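Local coordinates for protein aspartate aminotransferase (Giardia lamblia, PDB 3MEB) that probably catalyses the reversible transfer of an amino group from L-aspartate to 2-oxoglutarate as a pyridoxal 5'-phosphate-dependent homodimer, at residues S131-F136 and R319-M324; L289-A294 and S312-Q317; A355-M360 and I389-F394; S362-S367 and C423-S428. All blocks are in the same frame, centred on the assembly; numbering follows the deposited sequence.

Interaction 1 of 4, residues S131-F136 and R319-M324; sequences SLHIGF and RKTWSM. With EDO (1,2-ethanediol), chain L.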
# COMPACT_ATOMS: atom_id res chain seq x y z
N SER A 131 7.78 3.42 -1.56
CA SER A 131 8.63 3.99 -2.63
C SER A 131 9.95 3.20 -2.71
O SER A 131 10.37 2.84 -3.81
CB SER A 131 8.82 5.48 -2.41
OG SER A 131 7.59 6.18 -2.46
N LEU A 132 10.55 2.86 -1.56
CA LEU A 132 11.78 2.05 -1.53
C LEU A 132 11.55 0.67 -2.08
O LEU A 132 12.36 0.18 -2.84
CB LEU A 132 12.33 1.91 -0.10
CG LEU A 132 12.82 3.20 0.59
CD1 LEU A 132 12.75 3.07 2.11
CD2 LEU A 132 14.26 3.63 0.07
N HIS A 133 10.50 0.01 -1.60
CA HIS A 133 10.14 -1.28 -2.14
C HIS A 133 10.11 -1.28 -3.69
O HIS A 133 10.82 -2.08 -4.32
CB HIS A 133 8.83 -1.83 -1.57
CG HIS A 133 8.36 -3.07 -2.25
ND1 HIS A 133 9.01 -4.28 -2.13
CD2 HIS A 133 7.32 -3.29 -3.09
CE1 HIS A 133 8.40 -5.18 -2.87
NE2 HIS A 133 7.37 -4.61 -3.47
N ILE A 134 9.29 -0.41 -4.25
CA ILE A 134 9.07 -0.39 -5.70
C ILE A 134 10.34 0.04 -6.45
O ILE A 134 10.65 -0.52 -7.52
CB ILE A 134 7.87 0.52 -6.10
CG1 ILE A 134 6.56 -0.10 -5.59
CG2 ILE A 134 7.79 0.70 -7.64
CD1 ILE A 134 6.19 -1.44 -6.26
N GLY A 135 11.08 0.97 -5.86
CA GLY A 135 12.32 1.45 -6.46
C GLY A 135 13.44 0.40 -6.40
O GLY A 135 14.14 0.16 -7.40
N PHE A 136 13.55 -0.29 -5.27
CA PHE A 136 14.50 -1.43 -5.15
C PHE A 136 14.19 -2.53 -6.20
O PHE A 136 15.10 -3.05 -6.90
CB PHE A 136 14.44 -2.04 -3.75
CG PHE A 136 15.14 -1.24 -2.68
CD1 PHE A 136 15.47 0.10 -2.85
CD2 PHE A 136 15.43 -1.84 -1.45
CE1 PHE A 136 16.08 0.82 -1.82
CE2 PHE A 136 16.02 -1.11 -0.44
CZ PHE A 136 16.34 0.20 -0.62
N ARG A 319 0.67 -2.61 -9.72
CA ARG A 319 -0.55 -3.34 -10.11
C ARG A 319 -0.59 -4.70 -9.48
O ARG A 319 -1.64 -5.12 -8.97
CB ARG A 319 -0.65 -3.49 -11.63
CG ARG A 319 -1.91 -4.19 -12.12
CD ARG A 319 -3.21 -3.63 -11.53
NE ARG A 319 -4.35 -3.95 -12.41
CZ ARG A 319 -5.61 -4.08 -12.02
NH1 ARG A 319 -5.99 -3.96 -10.73
NH2 ARG A 319 -6.53 -4.35 -12.94
N LYS A 320 0.55 -5.39 -9.51
CA LYS A 320 0.73 -6.71 -8.95
C LYS A 320 0.90 -6.79 -7.44
O LYS A 320 0.92 -7.90 -6.87
CB LYS A 320 1.93 -7.40 -9.58
CG LYS A 320 1.87 -7.45 -11.05
CD LYS A 320 3.12 -8.17 -11.59
CE LYS A 320 3.89 -7.32 -12.50
NZ LYS A 320 4.85 -8.12 -13.26
N THR A 321 0.94 -5.64 -6.78
CA THR A 321 1.26 -5.55 -5.36
C THR A 321 0.10 -5.00 -4.57
O THR A 321 -0.40 -5.69 -3.68
CB THR A 321 2.58 -4.73 -5.13
OG1 THR A 321 3.54 -5.12 -6.11
CG2 THR A 321 3.15 -5.04 -3.76
N TRP A 322 -0.37 -3.81 -4.93
CA TRP A 322 -1.51 -3.18 -4.29
C TRP A 322 -2.45 -2.39 -5.24
O TRP A 322 -3.29 -1.61 -4.77
CB TRP A 322 -1.07 -2.28 -3.13
CG TRP A 322 -0.22 -1.17 -3.47
CD1 TRP A 322 -0.60 -0.00 -4.02
CD2 TRP A 322 1.20 -1.06 -3.23
NE1 TRP A 322 0.48 0.84 -4.17
CE2 TRP A 322 1.60 0.21 -3.71
CE3 TRP A 322 2.17 -1.91 -2.69
CZ2 TRP A 322 2.92 0.64 -3.64
CZ3 TRP A 322 3.47 -1.49 -2.63
CH2 TRP A 322 3.84 -0.23 -3.12
N SER A 323 -2.33 -2.68 -6.54
CA SER A 323 -3.17 -2.17 -7.62
C SER A 323 -2.91 -0.72 -8.00
O SER A 323 -2.35 -0.43 -9.08
CB SER A 323 -4.65 -2.45 -7.39
OG SER A 323 -5.30 -2.41 -8.63
N MET A 324 -3.28 0.20 -7.10
CA MET A 324 -2.78 1.58 -7.22
C MET A 324 -2.81 2.19 -5.82
O MET A 324 -3.25 1.53 -4.85
CB MET A 324 -3.53 2.39 -8.27
CG MET A 324 -4.85 2.89 -7.84
SD MET A 324 -6.02 1.63 -7.40
CE MET A 324 -6.49 1.02 -9.06
C1 EDO L . -9.19 -3.05 -9.32
O1 EDO L . -7.99 -2.89 -8.53
C2 EDO L . -9.05 -2.65 -10.77
O2 EDO L . -8.78 -3.79 -11.59
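The indole of Trp322 meets Ile134 and His133 obliquely through the far end of its six-membered ring, and its edge carries the backbone C of Met324 in the ring plane. CH2 of Trp322 lies 3.7 Å from CG1 of Ile134, and CD1 of the same isoleucine follows at 4.1 Å. The two side chains approach from opposite directions, Ile134 from helix 127-142 and Trp322 from the loop after helix 300-319. With chi1 at 62°, CG of Trp322 sits between its own backbone N and carbonyl carbon, and the indole is carried across to the helix. The imidazole of His133 likewise takes its neighbours obliquely: CD2 is 4.3 Å from CZ3 of Trp322, while NE2 stands at the same distance from CG2 of Thr321. NE2 is hydrogen-bonded to Lys164 of the second subunit, and from the loop the carbonyl O of Trp322 bonds Arg285 of that subunit. At the end of helix 300-319, the guanidinium of Arg319 holds a 1,2-ethanediol molecule, probably from the crystallisation liquor, at its edge; NH2 bonds O2 at 2.7 Å, and OG of Ser323 grips O1 of the diol at 2.7 Å. Helix 127-142, whose first turn supplies cofactor-binding residues, and the loop both reach the other subunit, an arrangement characteristic of dimeric aspartate aminotransferases, whose pyridoxal 5'-phosphate site lies beside the subunit interface.

Interaction 2 of 4, residues L289-A294 and S312-Q317; sequences LHVVHA and SGMTLQ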
# COMPACT_ATOMS: atom_id res chain seq x y z
N LEU A 289 7.80 8.05 -5.77
CA LEU A 289 9.05 7.50 -6.33
C LEU A 289 9.39 8.27 -7.60
O LEU A 289 8.51 8.47 -8.48
CB LEU A 289 8.90 6.04 -6.65
CG LEU A 289 10.13 5.30 -7.18
CD1 LEU A 289 11.36 5.48 -6.25
CD2 LEU A 289 9.76 3.83 -7.36
N HIS A 290 10.64 8.72 -7.70
CA HIS A 290 11.14 9.38 -8.92
C HIS A 290 12.38 8.66 -9.45
O HIS A 290 13.22 8.24 -8.66
CB HIS A 290 11.54 10.79 -8.67
CG HIS A 290 10.53 11.61 -7.91
ND1 HIS A 290 9.46 12.22 -8.52
CD2 HIS A 290 10.49 11.99 -6.61
CE1 HIS A 290 8.78 12.92 -7.63
NE2 HIS A 290 9.39 12.81 -6.45
N VAL A 291 12.46 8.52 -10.78
CA VAL A 291 13.67 8.11 -11.47
C VAL A 291 13.98 9.30 -12.37
O VAL A 291 13.13 9.78 -13.14
CB VAL A 291 13.51 6.82 -12.33
CG1 VAL A 291 14.84 6.42 -12.88
CG2 VAL A 291 12.90 5.65 -11.53
N VAL A 292 15.17 9.85 -12.21
CA VAL A 292 15.64 10.93 -13.11
C VAL A 292 16.81 10.45 -14.00
O VAL A 292 17.95 10.30 -13.51
CB VAL A 292 16.09 12.14 -12.33
CG1 VAL A 292 16.32 13.33 -13.29
CG2 VAL A 292 15.08 12.50 -11.22
N HIS A 293 16.54 10.19 -15.28
CA HIS A 293 17.59 9.72 -16.20
C HIS A 293 18.39 10.91 -16.73
O HIS A 293 18.01 12.08 -16.50
CB HIS A 293 17.03 8.83 -17.33
CG HIS A 293 16.11 9.54 -18.28
ND1 HIS A 293 16.58 10.22 -19.39
CD2 HIS A 293 14.76 9.65 -18.29
CE1 HIS A 293 15.54 10.72 -20.05
NE2 HIS A 293 14.42 10.38 -19.41
N ALA A 294 19.52 10.62 -17.35
CA ALA A 294 20.46 11.65 -17.78
C ALA A 294 19.97 12.56 -18.92
O ALA A 294 20.60 13.58 -19.21
CB ALA A 294 21.80 10.99 -18.17
N SER A 312 5.60 3.41 -16.67
CA SER A 312 4.81 2.22 -17.04
C SER A 312 5.30 0.94 -16.30
O SER A 312 4.48 0.11 -15.84
CB SER A 312 4.78 2.07 -18.56
OG SER A 312 5.81 1.25 -19.08
N GLY A 313 6.61 0.80 -16.11
CA GLY A 313 7.13 -0.36 -15.36
C GLY A 313 6.79 -0.25 -13.88
O GLY A 313 6.34 -1.23 -13.25
N MET A 314 7.03 0.92 -13.29
CA MET A 314 6.66 1.09 -11.85
C MET A 314 5.19 0.74 -11.61
O MET A 314 4.84 0.06 -10.64
CB MET A 314 6.96 2.52 -11.37
CG MET A 314 8.44 2.82 -11.34
SD MET A 314 8.88 4.46 -10.74
CE MET A 314 8.88 5.41 -12.21
N THR A 315 4.31 1.21 -12.50
CA THR A 315 2.86 1.02 -12.30
C THR A 315 2.46 -0.43 -12.52
O THR A 315 1.51 -0.94 -11.91
CB THR A 315 2.01 1.99 -13.13
OG1 THR A 315 2.25 1.80 -14.53
CG2 THR A 315 2.30 3.48 -12.70
N LEU A 316 3.21 -1.13 -13.36
CA LEU A 316 2.97 -2.56 -13.55
C LEU A 316 3.37 -3.29 -12.24
O LEU A 316 2.63 -4.13 -11.75
CB LEU A 316 3.75 -3.09 -14.73
CG LEU A 316 3.68 -4.59 -14.93
CD1 LEU A 316 2.24 -5.15 -14.99
CD2 LEU A 316 4.54 -4.91 -16.15
N GLN A 317 4.51 -2.90 -11.66
CA GLN A 317 4.92 -3.48 -10.37
C GLN A 317 3.85 -3.29 -9.32
O GLN A 317 3.44 -4.25 -8.63
CB GLN A 317 6.23 -2.85 -9.89
CG GLN A 317 7.47 -3.25 -10.72
CD GLN A 317 8.60 -2.34 -10.39
OE1 GLN A 317 9.13 -1.61 -11.26
NE2 GLN A 317 8.95 -2.30 -9.11
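Strand against helix is the theme here: the large mixed sheet of the pyridoxal 5'-phosphate-binding fold meets helix 300-319 through the antiparallel strand 287-292. One methionine bridges the gap. SD of Met314 comes to 3.5 Å from CD2 of Leu289 and to 3.9 Å from CG of the same leucine, while its terminal CE reaches CG2 of Val291 at 4.1 Å. Leu289 and Val291 are two apart in the strand, hence on the same side of it, whereas His290 between them points away and bonds Gln273 and Ser122. The methionine chain leaves the helix extended, chi2 -178°, and bends only at its last torsion, chi3 -90°; this turn lets sulfur and methyl serve different partners. Both strand residues cross the methionine obliquely instead of lying alongside it. In Leu289, chi1 of -178° carries CG and CD2 out toward the sulfur, CD2 being the nearer. All three side chains are buried, and the contact is wholly apolar. Phe138 of helix 127-142 packs on both Val291 and Met314, and Ala121 and Cys123 of the neighbouring strand also touch the methionine. The second subunit adds Phe25 against Val291. Such layering of helices on a central sheet, with one antiparallel strand among parallel neighbours, is the hallmark of the fold-type I large domain.

Interaction 3 of 4, residues A355-M360 and I389-F394; sequences ARIHRM and IGMFTF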
# COMPACT_ATOMS: atom_id res chain seq x y z
N ALA A 355 11.91 24.28 14.84
CA ALA A 355 12.25 25.21 15.89
C ALA A 355 12.01 24.55 17.25
O ALA A 355 12.83 24.68 18.17
CB ALA A 355 11.49 26.54 15.74
N ARG A 356 10.90 23.83 17.39
CA ARG A 356 10.63 23.18 18.69
C ARG A 356 11.66 22.11 19.02
O ARG A 356 12.09 21.96 20.19
CB ARG A 356 9.21 22.63 18.78
CG ARG A 356 8.72 22.57 20.23
CD ARG A 356 7.36 21.90 20.39
NE ARG A 356 7.45 20.43 20.32
CZ ARG A 356 7.99 19.64 21.25
NH1 ARG A 356 8.03 18.33 21.03
NH2 ARG A 356 8.56 20.14 22.35
N ILE A 357 12.08 21.39 18.00
CA ILE A 357 13.07 20.36 18.14
C ILE A 357 14.38 20.97 18.62
O ILE A 357 14.99 20.46 19.55
CB ILE A 357 13.26 19.58 16.83
CG1 ILE A 357 12.02 18.72 16.55
CG2 ILE A 357 14.52 18.70 16.92
CD1 ILE A 357 12.04 18.10 15.13
N HIS A 358 14.80 22.07 18.00
CA HIS A 358 16.00 22.75 18.46
C HIS A 358 15.88 23.20 19.91
O HIS A 358 16.79 22.97 20.69
CB HIS A 358 16.38 23.89 17.50
CG HIS A 358 17.08 23.40 16.28
ND1 HIS A 358 18.32 22.80 16.33
CD2 HIS A 358 16.70 23.37 14.98
CE1 HIS A 358 18.68 22.43 15.12
NE2 HIS A 358 17.71 22.77 14.28
N ARG A 359 14.78 23.82 20.30
CA ARG A 359 14.61 24.24 21.69
C ARG A 359 14.69 23.06 22.69
O ARG A 359 15.24 23.21 23.78
CB ARG A 359 13.27 24.97 21.87
CG ARG A 359 13.29 26.35 21.24
CD ARG A 359 12.11 27.23 21.71
NE ARG A 359 10.81 26.63 21.37
CZ ARG A 359 10.19 26.78 20.20
NH1 ARG A 359 10.72 27.53 19.23
NH2 ARG A 359 9.01 26.21 20.00
N MET A 360 14.18 21.89 22.29
CA MET A 360 14.29 20.68 23.10
C MET A 360 15.72 20.13 23.13
O MET A 360 16.16 19.64 24.14
CB MET A 360 13.33 19.60 22.60
CG MET A 360 11.84 19.91 22.83
SD MET A 360 11.34 20.28 24.52
CE MET A 360 11.66 22.06 24.59
N ILE A 389 21.42 16.34 13.26
CA ILE A 389 20.54 16.87 12.23
C ILE A 389 19.28 16.03 12.15
O ILE A 389 19.36 14.80 12.01
CB ILE A 389 21.23 16.84 10.84
CG1 ILE A 389 22.56 17.60 10.85
CG2 ILE A 389 20.33 17.39 9.78
CD1 ILE A 389 22.45 19.04 11.28
N GLY A 390 18.12 16.70 12.18
CA GLY A 390 16.85 16.02 12.06
C GLY A 390 16.11 15.88 13.36
O GLY A 390 16.19 16.72 14.25
N MET A 391 15.38 14.77 13.46
CA MET A 391 14.57 14.49 14.62
C MET A 391 15.28 13.80 15.78
O MET A 391 14.75 13.81 16.89
CB MET A 391 13.42 13.57 14.21
CG MET A 391 12.30 14.24 13.49
SD MET A 391 10.91 13.11 13.25
CE MET A 391 9.71 14.27 12.56
N PHE A 392 16.42 13.15 15.52
CA PHE A 392 16.99 12.25 16.50
C PHE A 392 18.32 12.73 17.07
O PHE A 392 19.00 13.66 16.54
CB PHE A 392 17.19 10.84 15.92
CG PHE A 392 15.94 10.25 15.26
CD1 PHE A 392 14.88 9.76 16.04
CD2 PHE A 392 15.85 10.19 13.89
CE1 PHE A 392 13.75 9.20 15.44
CE2 PHE A 392 14.69 9.65 13.26
CZ PHE A 392 13.66 9.15 14.03
N THR A 393 18.69 12.12 18.20
CA THR A 393 20.06 12.09 18.64
C THR A 393 20.48 10.62 18.75
O THR A 393 19.78 9.79 19.35
CB THR A 393 20.28 12.86 19.97
OG1 THR A 393 19.77 14.21 19.86
CG2 THR A 393 21.75 12.91 20.29
N PHE A 394 21.61 10.28 18.15
CA PHE A 394 22.19 8.96 18.31
C PHE A 394 22.94 9.06 19.61
O PHE A 394 24.10 9.44 19.64
CB PHE A 394 23.10 8.66 17.11
CG PHE A 394 23.25 7.19 16.77
CD1 PHE A 394 22.14 6.37 16.58
CD2 PHE A 394 24.49 6.65 16.54
CE1 PHE A 394 22.30 5.00 16.23
CE2 PHE A 394 24.66 5.30 16.19
CZ PHE A 394 23.56 4.48 16.03
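Ile357 and Met391 meet end to base: the isoleucine points from its helix toward the facing loop, whereas the methionine points away and offers only the root of its side chain. The approach is therefore one-sided. CD1 of Ile357 stands 4.2 Å from CG of Met391, and its other branch, CG2, comes to 3.7 Å from the carbonyl O of Gly390. This fork follows from the first torsion, chi1 -70°, which sets CG2 anti to the backbone N and CG1 beside it, while chi2 at 170° extends CD1 onward. Gly390 takes backbone angles (phi 104°) suited to glycine, and its carbonyl O is what the helix meets. Besides touching the methyl, this oxygen accepts a hydrogen bond from Arg361. The rest of the Met391 chain runs extended past the isoleucine toward the cofactor pocket, near Tyr244 and Lys277, and its CB lies over the centre of one face of the Phe392 ring. The contact joins the long helix 340-370 to the turn leading into strand 392-394, which pairs antiparallel with strand 419-421, while helix 384-387 comes just before this turn and packs on Thr393.

Interaction 4 of 4, residues S362-S367 and C423-S428; sequences SLLHAS and CGLTES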
# COMPACT_ATOMS: atom_id res chain seq x y z
N SER A 362 18.40 22.05 23.08
CA SER A 362 19.03 22.97 24.03
C SER A 362 18.59 22.68 25.45
O SER A 362 19.44 22.69 26.37
CB SER A 362 18.71 24.43 23.69
OG SER A 362 19.13 24.68 22.36
N LEU A 363 17.29 22.45 25.66
CA LEU A 363 16.80 22.24 27.01
C LEU A 363 17.33 20.94 27.59
O LEU A 363 17.78 20.92 28.73
CB LEU A 363 15.29 22.33 27.11
CG LEU A 363 14.63 22.20 28.50
CD1 LEU A 363 15.16 23.23 29.47
CD2 LEU A 363 13.10 22.32 28.35
N LEU A 364 17.29 19.85 26.81
CA LEU A 364 17.78 18.58 27.36
C LEU A 364 19.28 18.73 27.65
O LEU A 364 19.71 18.29 28.69
CB LEU A 364 17.57 17.38 26.45
CG LEU A 364 18.09 16.03 26.97
CD1 LEU A 364 17.47 15.59 28.36
CD2 LEU A 364 17.84 14.99 25.84
N HIS A 365 20.03 19.35 26.74
CA HIS A 365 21.49 19.50 26.92
C HIS A 365 21.82 20.33 28.16
O HIS A 365 22.72 19.99 28.93
CB HIS A 365 22.13 20.13 25.66
CG HIS A 365 23.59 20.42 25.81
ND1 HIS A 365 24.06 21.61 26.31
CD2 HIS A 365 24.69 19.68 25.53
CE1 HIS A 365 25.38 21.58 26.36
NE2 HIS A 365 25.79 20.42 25.87
N ALA A 366 21.08 21.42 28.36
CA ALA A 366 21.23 22.24 29.54
C ALA A 366 20.94 21.44 30.81
O ALA A 366 21.63 21.61 31.82
CB ALA A 366 20.29 23.47 29.47
N SER A 367 19.93 20.56 30.76
CA SER A 367 19.52 19.83 31.95
C SER A 367 20.58 18.76 32.30
O SER A 367 20.80 18.47 33.49
CB SER A 367 18.13 19.19 31.76
OG SER A 367 17.11 20.15 31.52
N CYS A 423 11.48 14.83 19.39
CA CYS A 423 10.06 15.22 19.27
C CYS A 423 9.20 14.83 20.46
O CYS A 423 8.18 15.46 20.74
CB CYS A 423 9.46 14.50 18.04
SG CYS A 423 10.09 14.98 16.43
N GLY A 424 9.62 13.79 21.18
CA GLY A 424 8.93 13.39 22.43
C GLY A 424 9.25 14.20 23.68
O GLY A 424 8.61 13.99 24.72
N LEU A 425 10.20 15.14 23.60
CA LEU A 425 10.56 15.99 24.73
C LEU A 425 9.67 17.19 24.76
O LEU A 425 9.23 17.67 23.71
CB LEU A 425 11.99 16.45 24.63
CG LEU A 425 13.04 15.34 24.60
CD1 LEU A 425 14.36 15.93 24.06
CD2 LEU A 425 13.25 14.72 25.96
N THR A 426 9.44 17.69 25.97
CA THR A 426 8.67 18.90 26.21
C THR A 426 9.33 19.72 27.29
O THR A 426 10.22 19.27 27.98
CB THR A 426 7.21 18.58 26.61
OG1 THR A 426 7.16 17.90 27.89
CG2 THR A 426 6.56 17.71 25.53
N GLU A 427 8.87 20.95 27.46
CA GLU A 427 9.33 21.74 28.58
C GLU A 427 9.09 21.04 29.92
O GLU A 427 9.88 21.18 30.85
CB GLU A 427 8.68 23.13 28.56
CG GLU A 427 8.95 23.87 27.25
CD GLU A 427 9.44 25.28 27.46
OE1 GLU A 427 8.66 26.10 28.05
OE2 GLU A 427 10.60 25.55 27.03
N SER A 428 8.00 20.29 30.01
CA SER A 428 7.61 19.64 31.26
C SER A 428 8.42 18.40 31.59
O SER A 428 8.61 18.10 32.78
CB SER A 428 6.16 19.24 31.18
OG SER A 428 5.37 20.41 31.13
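Leu363 is the first residue of helix segment 362-367 to meet the facing loop, and it does so through one methyl. Its CD2 lies 3.8 Å from CA of Glu427 and 4.2 Å from the carbonyl O of Thr426, so the leucine rests against backbone more than against side chain. CG of Leu363 stands anti to the backbone N, chi1 -177°, which extends the branch toward the loop. Glu427 sends its CB away from the helix, yet its carboxylate curls back until OE2 is 4.3 Å from the same CD2; this fringe of the contact is partly open to solvent. One step on, Leu364 turns to the buried side. Its CD2 touches CD1 of Leu425 at 4.0 Å, and the two side chains cross at about a right angle, methyl against methyl. Ile385 and Met422 border Leu364, and Val433 and Met360 border Leu425, so the pair belongs to the apolar interior of the small domain of this aminotransferase, where helix 340-370 packs on the loop joining strand 419-421 to helix 430-443. Further along, Ser367 turns back on its own helix: OG donates to the carbonyl O of Leu363 at 3.0 Å, from above the carbonyl plane (36° out of it). The backbone N of Ser367 reaches this oxygen from the opposite face, so two donors grip one acceptor. Beyond the bonds, Ser367 packs on Asp431 and Ala434 of helix 430-443.

Two pairs of contacts lie on opposite sides of the chain's centre. Interactions 1 and 2, with centres about 10 Å apart, touch through Ile134 and Leu289; interaction 2 uses helix 300-319 and interaction 1 the loop that leaves it. Interaction 2 falls within the span interaction 1 encloses; both reach the second subunit. Interactions 3 and 4, about 9 Å apart, follow in sequence, alternate their segments and share helix 340-370. Centres of the two pairs are about 32 to 42 Å apart. The first pair knits the large sheet to the dimer interface and the second ties the C-terminal part; interactions 1 and 3 each bring a side chain within about 7 Å of a bound cofactor.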